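Local coordinates for protein ribonuclease (PDB 2ZPO) that probably cleaves single- and double-stranded RNA on the 3' side of pyrimidine nucleotides, as a secreted, disulfide-bonded endonuclease of the pancreatic ribonuclease family, at residues R23-Q28 and T79-Q84; F46-A51 and S75-T80; L69-A74 and T100-I105. One frame throughout, in Å; residues are numbered along the deposited sequence.

Contact 1 of 3, residues R23-Q28 and T79-Q84. With SO4 (sulfate ion), chain F.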
# COMPACT_ATOMS: atom_id res chain seq x y z
N ARG A 23 -14.36 -5.66 -0.52
CA ARG A 23 -13.99 -6.97 0.01
C ARG A 23 -13.38 -7.79 -1.14
O ARG A 23 -12.32 -8.40 -0.99
CB ARG A 23 -15.24 -7.63 0.59
CG ARG A 23 -15.10 -9.02 1.11
CD ARG A 23 -16.49 -9.65 1.33
NE ARG A 23 -16.79 -10.59 0.24
CZ ARG A 23 -17.69 -10.42 -0.74
NH1 ARG A 23 -18.46 -9.34 -0.81
NH2 ARG A 23 -17.83 -11.37 -1.65
N THR A 24 -14.04 -7.77 -2.31
CA THR A 24 -13.59 -8.51 -3.48
C THR A 24 -12.29 -7.89 -4.05
O THR A 24 -11.39 -8.62 -4.45
CB THR A 24 -14.65 -8.57 -4.61
OG1 THR A 24 -15.90 -9.10 -4.10
CG2 THR A 24 -14.17 -9.45 -5.72
N TYR A 25 -12.23 -6.56 -4.10
CA TYR A 25 -10.98 -5.87 -4.46
C TYR A 25 -9.83 -6.45 -3.63
O TYR A 25 -8.79 -6.87 -4.16
CB TYR A 25 -11.11 -4.37 -4.20
CG TYR A 25 -9.82 -3.63 -4.47
CD1 TYR A 25 -8.86 -3.49 -3.47
CD2 TYR A 25 -9.56 -3.11 -5.74
CE1 TYR A 25 -7.68 -2.82 -3.73
CE2 TYR A 25 -8.37 -2.44 -6.03
CZ TYR A 25 -7.42 -2.31 -5.02
OH TYR A 25 -6.23 -1.66 -5.30
N CYS A 26 -10.02 -6.45 -2.32
CA CYS A 26 -8.96 -6.90 -1.41
C CYS A 26 -8.58 -8.37 -1.62
O CYS A 26 -7.42 -8.72 -1.70
CB CYS A 26 -9.37 -6.61 0.02
SG CYS A 26 -9.24 -4.88 0.46
N ASN A 27 -9.60 -9.23 -1.74
CA ASN A 27 -9.35 -10.62 -1.94
C ASN A 27 -8.53 -10.88 -3.23
O ASN A 27 -7.55 -11.63 -3.22
CB ASN A 27 -10.69 -11.36 -1.95
CG ASN A 27 -11.27 -11.49 -0.54
OD1 ASN A 27 -10.54 -11.46 0.46
ND2 ASN A 27 -12.59 -11.68 -0.45
N GLN A 28 -8.93 -10.22 -4.30
CA GLN A 28 -8.26 -10.38 -5.59
C GLN A 28 -6.85 -9.80 -5.58
O GLN A 28 -5.90 -10.41 -6.04
CB GLN A 28 -9.09 -9.72 -6.70
CG GLN A 28 -10.42 -10.45 -6.93
CD GLN A 28 -11.28 -9.84 -8.06
OE1 GLN A 28 -11.31 -8.62 -8.26
NE2 GLN A 28 -12.02 -10.70 -8.76
N THR A 79 -6.93 2.23 -0.74
CA THR A 79 -7.76 1.12 -0.28
C THR A 79 -6.94 0.33 0.74
O THR A 79 -5.79 -0.05 0.47
CB THR A 79 -8.17 0.18 -1.42
OG1 THR A 79 -8.81 0.97 -2.43
CG2 THR A 79 -9.15 -0.92 -0.93
N THR A 80 -7.56 0.09 1.89
CA THR A 80 -6.90 -0.62 2.99
C THR A 80 -7.60 -1.94 3.19
O THR A 80 -8.83 -1.99 3.33
CB THR A 80 -6.87 0.24 4.29
OG1 THR A 80 -6.31 1.53 3.98
CG2 THR A 80 -6.02 -0.42 5.32
N CYS A 81 -6.81 -3.02 3.17
CA CYS A 81 -7.30 -4.37 3.31
C CYS A 81 -6.80 -4.95 4.63
O CYS A 81 -5.62 -4.82 4.95
CB CYS A 81 -6.78 -5.23 2.16
SG CYS A 81 -7.21 -4.58 0.53
N ARG A 82 -7.70 -5.58 5.37
CA ARG A 82 -7.38 -6.21 6.66
C ARG A 82 -7.97 -7.62 6.65
O ARG A 82 -9.12 -7.83 6.29
CB ARG A 82 -7.94 -5.39 7.83
CG ARG A 82 -7.08 -4.17 8.18
CD ARG A 82 -7.72 -3.24 9.22
NE ARG A 82 -7.80 -3.83 10.57
CZ ARG A 82 -6.87 -3.71 11.52
NH1 ARG A 82 -5.74 -3.05 11.28
NH2 ARG A 82 -7.05 -4.28 12.71
N LEU A 83 -7.14 -8.58 7.05
CA LEU A 83 -7.49 -10.00 7.06
C LEU A 83 -8.64 -10.26 8.01
O LEU A 83 -8.66 -9.72 9.12
CB LEU A 83 -6.28 -10.81 7.51
CG LEU A 83 -6.30 -12.33 7.32
CD1 LEU A 83 -6.29 -12.74 5.85
CD2 LEU A 83 -5.13 -12.94 8.05
N GLN A 84 -9.59 -11.06 7.56
CA GLN A 84 -10.60 -11.62 8.47
C GLN A 84 -9.96 -12.66 9.37
O GLN A 84 -9.37 -13.66 8.89
CB GLN A 84 -11.76 -12.26 7.72
CG GLN A 84 -12.42 -11.32 6.77
CD GLN A 84 -13.78 -11.77 6.34
OE1 GLN A 84 -14.03 -12.96 6.10
NE2 GLN A 84 -14.69 -10.81 6.20
S SO4 F . -10.67 -4.81 11.83
O1 SO4 F . -9.96 -5.49 10.75
O2 SO4 F . -11.88 -5.56 12.17
O3 SO4 F . -9.81 -4.71 13.00
O4 SO4 F . -11.06 -3.47 11.38

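Contact 2 of 3, residues F46-A51 and S75-T80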
# COMPACT_ATOMS: atom_id res chain seq x y z
N PHE A 46 -3.23 -0.18 -0.53
CA PHE A 46 -2.94 0.10 -1.93
C PHE A 46 -3.16 1.57 -2.14
O PHE A 46 -4.19 2.12 -1.74
CB PHE A 46 -3.87 -0.71 -2.83
CG PHE A 46 -3.62 -2.20 -2.75
CD1 PHE A 46 -2.56 -2.78 -3.46
CD2 PHE A 46 -4.42 -3.01 -1.93
CE1 PHE A 46 -2.32 -4.18 -3.37
CE2 PHE A 46 -4.19 -4.40 -1.85
CZ PHE A 46 -3.14 -4.98 -2.57
N VAL A 47 -2.16 2.23 -2.73
CA VAL A 47 -2.26 3.66 -2.99
C VAL A 47 -2.59 3.83 -4.48
O VAL A 47 -1.89 3.28 -5.32
CB VAL A 47 -0.92 4.39 -2.65
CG1 VAL A 47 -1.07 5.86 -2.90
CG2 VAL A 47 -0.47 4.12 -1.19
N HIS A 48 -3.63 4.62 -4.79
CA HIS A 48 -4.08 4.80 -6.20
C HIS A 48 -3.52 6.10 -6.76
O HIS A 48 -4.24 7.08 -7.01
CB HIS A 48 -5.61 4.71 -6.30
CG HIS A 48 -6.15 3.54 -5.57
ND1 HIS A 48 -5.69 2.25 -5.79
CD2 HIS A 48 -7.06 3.45 -4.56
CE1 HIS A 48 -6.31 1.42 -4.97
NE2 HIS A 48 -7.15 2.12 -4.22
N ALA A 49 -2.21 6.10 -6.92
CA ALA A 49 -1.48 7.21 -7.56
C ALA A 49 -0.30 6.54 -8.26
O ALA A 49 0.07 5.42 -7.94
CB ALA A 49 -0.98 8.19 -6.52
N SER A 50 0.30 7.25 -9.19
CA SER A 50 1.43 6.67 -9.92
C SER A 50 2.68 6.50 -9.06
O SER A 50 2.87 7.14 -8.02
CB SER A 50 1.76 7.54 -11.14
OG SER A 50 2.35 8.76 -10.76
N ALA A 51 3.57 5.63 -9.54
CA ALA A 51 4.85 5.47 -8.87
C ALA A 51 5.58 6.80 -8.73
O ALA A 51 6.16 7.08 -7.69
CB ALA A 51 5.71 4.43 -9.63
N SER A 75 -2.87 14.36 -0.44
CA SER A 75 -3.72 13.25 -0.04
C SER A 75 -3.89 12.35 -1.27
O SER A 75 -3.88 12.84 -2.43
CB SER A 75 -5.09 13.78 0.43
OG SER A 75 -5.00 14.39 1.72
N PHE A 76 -4.00 11.05 -1.03
CA PHE A 76 -4.13 10.05 -2.08
C PHE A 76 -5.37 9.20 -1.88
O PHE A 76 -5.76 8.98 -0.75
CB PHE A 76 -2.91 9.11 -2.07
CG PHE A 76 -1.62 9.79 -2.39
CD1 PHE A 76 -0.74 10.14 -1.38
CD2 PHE A 76 -1.29 10.14 -3.71
CE1 PHE A 76 0.46 10.79 -1.67
CE2 PHE A 76 -0.09 10.80 -3.99
CZ PHE A 76 0.80 11.09 -2.97
N ALA A 77 -5.97 8.74 -2.99
CA ALA A 77 -6.98 7.69 -2.91
C ALA A 77 -6.28 6.42 -2.41
O ALA A 77 -5.23 6.02 -2.94
CB ALA A 77 -7.60 7.44 -4.27
N LEU A 78 -6.87 5.77 -1.41
CA LEU A 78 -6.32 4.56 -0.77
C LEU A 78 -7.36 3.48 -0.64
O LEU A 78 -8.55 3.78 -0.45
CB LEU A 78 -5.83 4.87 0.64
CG LEU A 78 -4.85 6.02 0.86
CD1 LEU A 78 -4.55 6.14 2.33
CD2 LEU A 78 -3.55 5.79 0.07
N THR A 79 -6.93 2.23 -0.74
CA THR A 79 -7.76 1.12 -0.28
C THR A 79 -6.94 0.33 0.74
O THR A 79 -5.79 -0.05 0.47
CB THR A 79 -8.17 0.18 -1.42
OG1 THR A 79 -8.81 0.97 -2.43
CG2 THR A 79 -9.15 -0.92 -0.93
N THR A 80 -7.56 0.09 1.89
CA THR A 80 -6.90 -0.62 2.99
C THR A 80 -7.60 -1.94 3.19
O THR A 80 -8.83 -1.99 3.33
CB THR A 80 -6.87 0.24 4.29
OG1 THR A 80 -6.31 1.53 3.98
CG2 THR A 80 -6.02 -0.42 5.32
O HOH W 1 -4.63 9.52 -5.63

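Contact 3 of 3, residues L69-A74 and T100-I105. With GOL (glycerol), chain G.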
# COMPACT_ATOMS: atom_id res chain seq x y z
N LEU A 69 11.36 8.28 7.64
CA LEU A 69 9.93 8.38 7.33
C LEU A 69 9.67 9.76 6.74
O LEU A 69 10.34 10.73 7.09
CB LEU A 69 9.10 8.22 8.60
CG LEU A 69 9.20 6.84 9.26
CD1 LEU A 69 8.32 6.78 10.49
CD2 LEU A 69 8.87 5.72 8.31
N ARG A 70 8.70 9.82 5.83
CA ARG A 70 8.36 11.09 5.19
C ARG A 70 6.86 11.10 5.09
O ARG A 70 6.26 10.06 4.80
CB ARG A 70 8.88 11.16 3.76
CG ARG A 70 10.34 10.75 3.54
CD ARG A 70 11.21 11.95 3.55
NE ARG A 70 10.88 12.95 2.53
CZ ARG A 70 11.47 14.14 2.50
NH1 ARG A 70 12.39 14.43 3.44
NH2 ARG A 70 11.16 15.04 1.59
N ASP A 71 6.28 12.27 5.25
CA ASP A 71 4.84 12.46 5.08
C ASP A 71 4.56 13.16 3.75
O ASP A 71 5.23 14.14 3.40
CB ASP A 71 4.32 13.34 6.21
CG ASP A 71 4.33 12.63 7.54
OD1 ASP A 71 4.46 11.39 7.54
OD2 ASP A 71 4.20 13.31 8.58
N SER A 72 3.59 12.64 3.01
CA SER A 72 3.25 13.25 1.70
C SER A 72 2.57 14.59 1.84
O SER A 72 1.84 14.84 2.78
CB SER A 72 2.32 12.34 0.90
OG SER A 72 1.06 12.18 1.52
N THR A 73 2.83 15.46 0.86
CA THR A 73 2.14 16.74 0.83
C THR A 73 0.69 16.48 0.41
O THR A 73 -0.25 16.97 1.05
CB THR A 73 2.83 17.70 -0.13
OG1 THR A 73 4.14 17.96 0.39
CG2 THR A 73 2.04 19.02 -0.27
N ALA A 74 0.55 15.69 -0.65
CA ALA A 74 -0.77 15.35 -1.19
C ALA A 74 -1.53 14.29 -0.38
O ALA A 74 -0.94 13.42 0.27
CB ALA A 74 -0.60 14.89 -2.65
N THR A 100 -9.34 8.94 1.42
CA THR A 100 -8.46 9.88 0.73
C THR A 100 -7.64 10.58 1.82
O THR A 100 -8.19 11.39 2.60
CB THR A 100 -9.25 10.90 -0.14
OG1 THR A 100 -10.24 10.21 -0.92
CG2 THR A 100 -8.31 11.62 -1.09
N GLN A 101 -6.35 10.26 1.89
CA GLN A 101 -5.54 10.60 3.06
C GLN A 101 -4.10 10.85 2.63
O GLN A 101 -3.64 10.23 1.65
CB GLN A 101 -5.54 9.45 4.05
CG GLN A 101 -6.91 9.17 4.70
CD GLN A 101 -6.78 8.15 5.80
OE1 GLN A 101 -6.42 8.49 6.94
NE2 GLN A 101 -7.00 6.90 5.47
N ARG A 102 -3.43 11.75 3.34
CA ARG A 102 -1.96 11.82 3.22
C ARG A 102 -1.37 10.53 3.78
O ARG A 102 -2.00 9.81 4.58
CB ARG A 102 -1.38 13.05 3.95
CG ARG A 102 -1.89 14.39 3.38
CD ARG A 102 -1.57 15.58 4.30
NE ARG A 102 -0.15 15.71 4.58
CZ ARG A 102 0.41 15.74 5.79
NH1 ARG A 102 -0.32 15.68 6.89
NH2 ARG A 102 1.73 15.88 5.88
N ILE A 103 -0.16 10.22 3.35
CA ILE A 103 0.49 8.97 3.77
C ILE A 103 1.91 9.21 4.28
O ILE A 103 2.57 10.19 3.89
CB ILE A 103 0.51 7.89 2.64
CG1 ILE A 103 1.31 8.36 1.41
CG2 ILE A 103 -0.93 7.49 2.27
CD1 ILE A 103 1.55 7.29 0.33
N ARG A 104 2.36 8.27 5.12
CA ARG A 104 3.70 8.28 5.71
C ARG A 104 4.39 7.03 5.20
O ARG A 104 3.86 5.92 5.38
CB ARG A 104 3.63 8.27 7.25
CG ARG A 104 4.99 8.22 7.92
CD ARG A 104 4.92 8.43 9.41
NE ARG A 104 4.55 9.82 9.69
CZ ARG A 104 4.28 10.29 10.90
NH1 ARG A 104 4.35 9.47 11.95
NH2 ARG A 104 3.95 11.56 11.03
N ILE A 105 5.47 7.23 4.48
CA ILE A 105 6.24 6.10 3.93
C ILE A 105 7.70 6.16 4.44
O ILE A 105 8.13 7.17 4.97
CB ILE A 105 6.19 6.05 2.36
CG1 ILE A 105 6.86 7.29 1.73
CG2 ILE A 105 4.74 5.92 1.89
CD1 ILE A 105 6.95 7.22 0.18
C1 GOL G . 2.19 16.52 11.21
O1 GOL G . 1.95 15.96 12.48
C2 GOL G . 1.32 15.91 10.11
O2 GOL G . 0.31 15.07 10.63
C3 GOL G . 2.20 15.08 9.18
O3 GOL G . 3.30 15.83 8.72
O HOH W 2 4.13 16.56 4.45

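Contact 1 of 3, residues R23-Q28 and T79-Q84
In C26 and in C81 alike the sulfur stands beside the backbone N (chi1 -75° and -56°), and these two torsions bring the sulfurs together between helix 23-28 and strand 79-83. The disulfide from C26 SG to C81 SG measures 2.1 Å and turns through a chi3 of -80°. With it, C26 CA and C81 CA lie 5.6 Å apart, while the segment axes stay 8.6 Å apart at their closest approach. No hydrogen bond links the two segments; apart from the disulfide they meet through van der Waals contact, mainly Y25 on the T79 methyl. Y25 extends its ring over the T79 side chain, where Y25 CD1 meets T79 CG2 at 3.6 Å. T79 OG1 lies over a ring face, and C81 SG sits near the ring plane at the edge, 4.5 Å from Y25 CD1. The polar ends turn to other partners: Y25 OH bonds to D13, and T79 OG1 to H48 and R16. R82 leaves the strand on the side away from the helix; its guanidinium edge holds a sulfate, probably from the crystallisation liquor, with R82 NE to SO4 O1 at 2.7 Å and R82 NH2 to SO4 O3 at 2.8 Å. R82 is a substrate-binding residue by similarity, consistent with a site for an anion. Helix 22-32 disulfide-bonded to the central antiparallel sheet is a hallmark of the ribonuclease A fold.

Contact 2 of 3, residues F46-A51 and S75-T80
H48 reaches across to T79: its CG stands beside the backbone N (chi1 -47°), which swings the ring over, and H48 NE2 lies 2.7 Å from T79 OG1 in a nearly straight bond (174°), the hydroxyl in the imidazole plane at its edge. The close-packed part of the contact is antiparallel, with F46-T79 the hydrogen-bonded pair and V47-L78 the non-hydrogen-bonded one. F46 N donates to T79 O at 2.8 Å, T79 N returns the bond to F46 O at 2.9 Å, and H48 N continues the pairing to A77 O at 2.8 Å. On the face carrying V47 and L78, V47 CG2 packs against L78 CD2 at 3.7 Å, the two side chains side by side and pointing the same way; Y115 of strand 111-118 touches both. The looser side is at H48 and A77, both partly exposed, where a water links the two segments, donating to H48 O at 2.8 Å and accepting from A77 N. Beyond it the packing is tight again, A49 CB pressing on F76 CD2 at 3.4 Å, and S50 caps the helix that follows. With ND1 bonded to D13 O and NE2 to T79 OG1, the imidazole is held at both nitrogens, which implies a restricted ring rotation.

Contact 3 of 3, residues L69-A74 and T100-I105
D71 and R104 meet in a salt bridge with side chains alongside each other and carboxylate and guanidinium planes only 9° apart. R104 NE points at the syn lone pair of D71 OD1 over 2.7 Å, nearly straight at 175°, and R104 NH2 lies beside D71 OD2, whose position is less sure. Further along, R102 folds back at chi3 (57°), which brings NE to S72 O at 2.8 Å; R102 NH2 adds a weak bond to the same oxygen and a sound one to a water that donates to D71 O. R102 NH2 also makes a weak hydrogen bond of 3.2 Å to O3 of a glycerol, probably from the crystallisation liquor. S72 OG takes I103 N at 2.9 Å and gives its own hydrogen to A74 O at 2.7 Å, so this one hydroxyl ties strand 100-105 to the corner at T73 and A74. Around these side chains the backbones set the spacing: R70 N to I105 O and S72 N to I103 O, both 2.8 Å, flank the non-hydrogen-bonded pair D71 and R104. Next to it, L69 CD1 rests on R104 CD at 3.9 Å. On the face opposite the salt bridge, R70 leads away to I57 O, while I105 packs on P112. Strand 94-108 thus lies between strand 69-83 and strand 111-118, whose D116 pairs with R104 through the backbone, and strand 62-64 pairs with 69-83 through A63 and D71.

How the contacts relate
All three contacts draw on strand 69-83, at successive places along it. Contacts 1 and 2 are buried and share T79 and T80; they touch where Y25 OH packs on H48 and F46, and where F46 packs on C81 SG. Contact 3 is partly buried, on the opposite side of the chain's centre from contact 1, with no touch between these two. It reaches contact 2 through F76 N and Q101 O, probably a hydrogen bond. The chemistry follows the place: a disulfide and van der Waals packing join helix to sheet in contact 1, contact 2 combines backbone pairing, a histidine-threonine bond and apolar packing of V47, A49, F76 and L78, and contact 3 adds charged side chains, water and a glycerol to its backbone pairing.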